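Local atomic coordinates of putative OMPA family lipoprotein (Burkholderia pseudomallei, PDB entry 4B5C), a protein that probably serves in the Tol-Pal system, which takes part in outer membrane invagination during cell division and in maintaining outer membrane integrity. Residues R75-S78 with E79-L82. Residues are numbered along the deposited sequence; the frame is centred on the assembly and turned at random.
Sequences RGTS and EYNL
The flat amide of Asn81 turns back toward the loop that leads into its helix, so that Arg75 O lies almost exactly in the amide plane, 2° out of it, and takes a hydrogen bond from ND2 (3.0 Å from Asn81 ND2 to Arg75 O). At the acceptor, ND2 stands well above the carbonyl plane of Arg75, 56° out of it, and so is not on a lone pair. At its other end the same amide meets the edge of the Tyr80 ring, with Asn81 OD1 in the plane of that ring, while Thr77 OG1 approaches the ring obliquely. A chi1 of -74° puts Asn81 CG beside the backbone N, anti to the carbonyl carbon, and turns the amide back to the residues just before the helix; Asn81 CB sits 3.5 Å from Thr77 O.

Thr77 is the N-cap. With OG1 flanked by its own N and C, it accepts from Tyr80 N at 3.1 Å and also presses on Tyr80 CB. The Thr77 and Tyr80 side chains run roughly perpendicular, and the tyrosine hydroxyl goes on to bond Asp39. Helical bonding then takes over, from Asn81 N to Thr77 O at 3.1 Å and from Leu82 N to Ser78 O at 2.8 Å.

Gly76 O accepts a hydrogen bond from Lys113 NZ, and the Arg75 guanidinium turns away to pair with Asp73. The whole is a threonine N-cap on helix 78-98, supplemented by an asparagine that ties the helix start to the loop after strand 66-71 in this OmpA-like domain.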
ATOM      1  N   ARG A  75      -7.426  16.032  -4.632  1.00 22.44           N
ATOM      2  CA  ARG A  75      -7.252  17.292  -3.912  1.00 31.82           C
ATOM      3  C   ARG A  75      -5.784  17.619  -3.627  1.00 29.29           C
ATOM      4  O   ARG A  75      -5.042  16.793  -3.093  1.00 27.99           O
ATOM      5  CB  ARG A  75      -8.075  17.293  -2.623  1.00 30.02           C
ATOM      6  CG  ARG A  75      -9.575  17.363  -2.867  1.00 28.31           C
ATOM      7  CD  ARG A  75     -10.362  17.135  -1.589  1.00 32.10           C
ATOM      8  NE  ARG A  75     -10.230  15.765  -1.106  1.00 31.49           N
ATOM      9  CZ  ARG A  75     -10.907  15.272  -0.075  1.00 32.15           C
ATOM     10  NH1 ARG A  75     -11.767  16.039   0.582  1.00 39.67           N
ATOM     11  NH2 ARG A  75     -10.728  14.014   0.300  1.00 32.38           N
ATOM     12  N   GLY A  76      -5.378  18.832  -3.991  1.00 29.11           N
ATOM     13  CA  GLY A  76      -4.006  19.277  -3.815  1.00 22.69           C
ATOM     14  C   GLY A  76      -3.210  19.201  -5.105  1.00 33.09           C
ATOM     15  O   GLY A  76      -3.653  18.589  -6.079  1.00 26.05           O
ATOM     16  N   THR A  77      -2.032  19.817  -5.112  1.00 30.36           N
ATOM     17  CA  THR A  77      -1.184  19.832  -6.299  1.00 26.47           C
ATOM     18  C   THR A  77      -0.617  18.447  -6.580  1.00 28.87           C
ATOM     19  O   THR A  77      -0.662  17.564  -5.723  1.00 33.27           O
ATOM     20  CB  THR A  77      -0.019  20.835  -6.151  1.00 34.08           C
ATOM     21  OG1 THR A  77       0.845  20.420  -5.086  1.00 32.20           O
ATOM     22  CG2 THR A  77      -0.546  22.232  -5.856  1.00 35.01           C
ATOM     23  N   SER A  78      -0.089  18.256  -7.785  1.00 23.43           N
ATOM     24  CA  SER A  78       0.558  16.995  -8.136  1.00 33.52           C
ATOM     25  C   SER A  78       1.809  16.777  -7.293  1.00 31.73           C
ATOM     26  O   SER A  78       1.999  15.711  -6.707  1.00 30.78           O
ATOM     27  CB  SER A  78       0.911  16.965  -9.623  1.00 36.27           C
ATOM     28  OG  SER A  78      -0.265  16.982 -10.421  1.00 50.15           O
ATOM     29  N   GLU A  79       2.658  17.797  -7.236  1.00 37.23           N
ATOM     30  CA  GLU A  79       3.872  17.749  -6.432  1.00 33.45           C
ATOM     31  C   GLU A  79       3.555  17.315  -5.009  1.00 31.77           C
ATOM     32  O   GLU A  79       4.200  16.419  -4.466  1.00 26.50           O
ATOM     33  CB  GLU A  79       4.549  19.117  -6.413  1.00 38.95           C
ATOM     34  CG  GLU A  79       5.445  19.341  -5.211  1.00 56.14           C
ATOM     35  CD  GLU A  79       5.354  20.759  -4.675  1.00 66.47           C
ATOM     36  OE1 GLU A  79       5.367  21.705  -5.490  1.00 65.40           O
ATOM     37  OE2 GLU A  79       5.264  20.926  -3.439  1.00 66.79           O
ATOM     38  N   TYR A  80       2.552  17.951  -4.412  1.00 30.30           N
ATOM     39  CA  TYR A  80       2.168  17.653  -3.037  1.00 31.99           C
ATOM     40  C   TYR A  80       1.705  16.208  -2.860  1.00 36.55           C
ATOM     41  O   TYR A  80       2.135  15.519  -1.934  1.00 33.93           O
ATOM     42  CB  TYR A  80       1.076  18.614  -2.566  1.00 27.16           C
ATOM     43  CG  TYR A  80       0.605  18.354  -1.152  1.00 30.82           C
ATOM     44  CD1 TYR A  80      -0.393  17.424  -0.892  1.00 32.49           C
ATOM     45  CD2 TYR A  80       1.162  19.035  -0.078  1.00 40.68           C
ATOM     46  CE1 TYR A  80      -0.826  17.183   0.400  1.00 33.41           C
ATOM     47  CE2 TYR A  80       0.736  18.801   1.216  1.00 37.04           C
ATOM     48  CZ  TYR A  80      -0.257  17.875   1.449  1.00 35.35           C
ATOM     49  OH  TYR A  80      -0.682  17.642   2.736  1.00 43.59           O
ATOM     50  N   ASN A  81       0.825  15.757  -3.748  1.00 28.17           N
ATOM     51  CA  ASN A  81       0.296  14.398  -3.677  1.00 25.24           C
ATOM     52  C   ASN A  81       1.343  13.338  -3.992  1.00 28.10           C
ATOM     53  O   ASN A  81       1.289  12.225  -3.471  1.00 28.28           O
ATOM     54  CB  ASN A  81      -0.920  14.244  -4.593  1.00 27.22           C
ATOM     55  CG  ASN A  81      -2.158  14.913  -4.027  1.00 30.29           C
ATOM     56  OD1 ASN A  81      -2.510  14.707  -2.865  1.00 24.40           O
ATOM     57  ND2 ASN A  81      -2.817  15.731  -4.840  1.00 25.60           N
ATOM     58  N   LEU A  82       2.298  13.684  -4.846  1.00 23.41           N
ATOM     59  CA  LEU A  82       3.399  12.777  -5.123  1.00 28.86           C
ATOM     60  C   LEU A  82       4.159  12.506  -3.827  1.00 30.63           C
ATOM     61  O   LEU A  82       4.579  11.377  -3.568  1.00 24.44           O
ATOM     62  CB  LEU A  82       4.332  13.357  -6.190  1.00 28.57           C
ATOM     63  CG  LEU A  82       5.510  12.481  -6.624  1.00 31.87           C
ATOM     64  CD1 LEU A  82       5.025  11.169  -7.223  1.00 29.67           C
ATOM     65  CD2 LEU A  82       6.393  13.221  -7.614  1.00 36.36           C
TER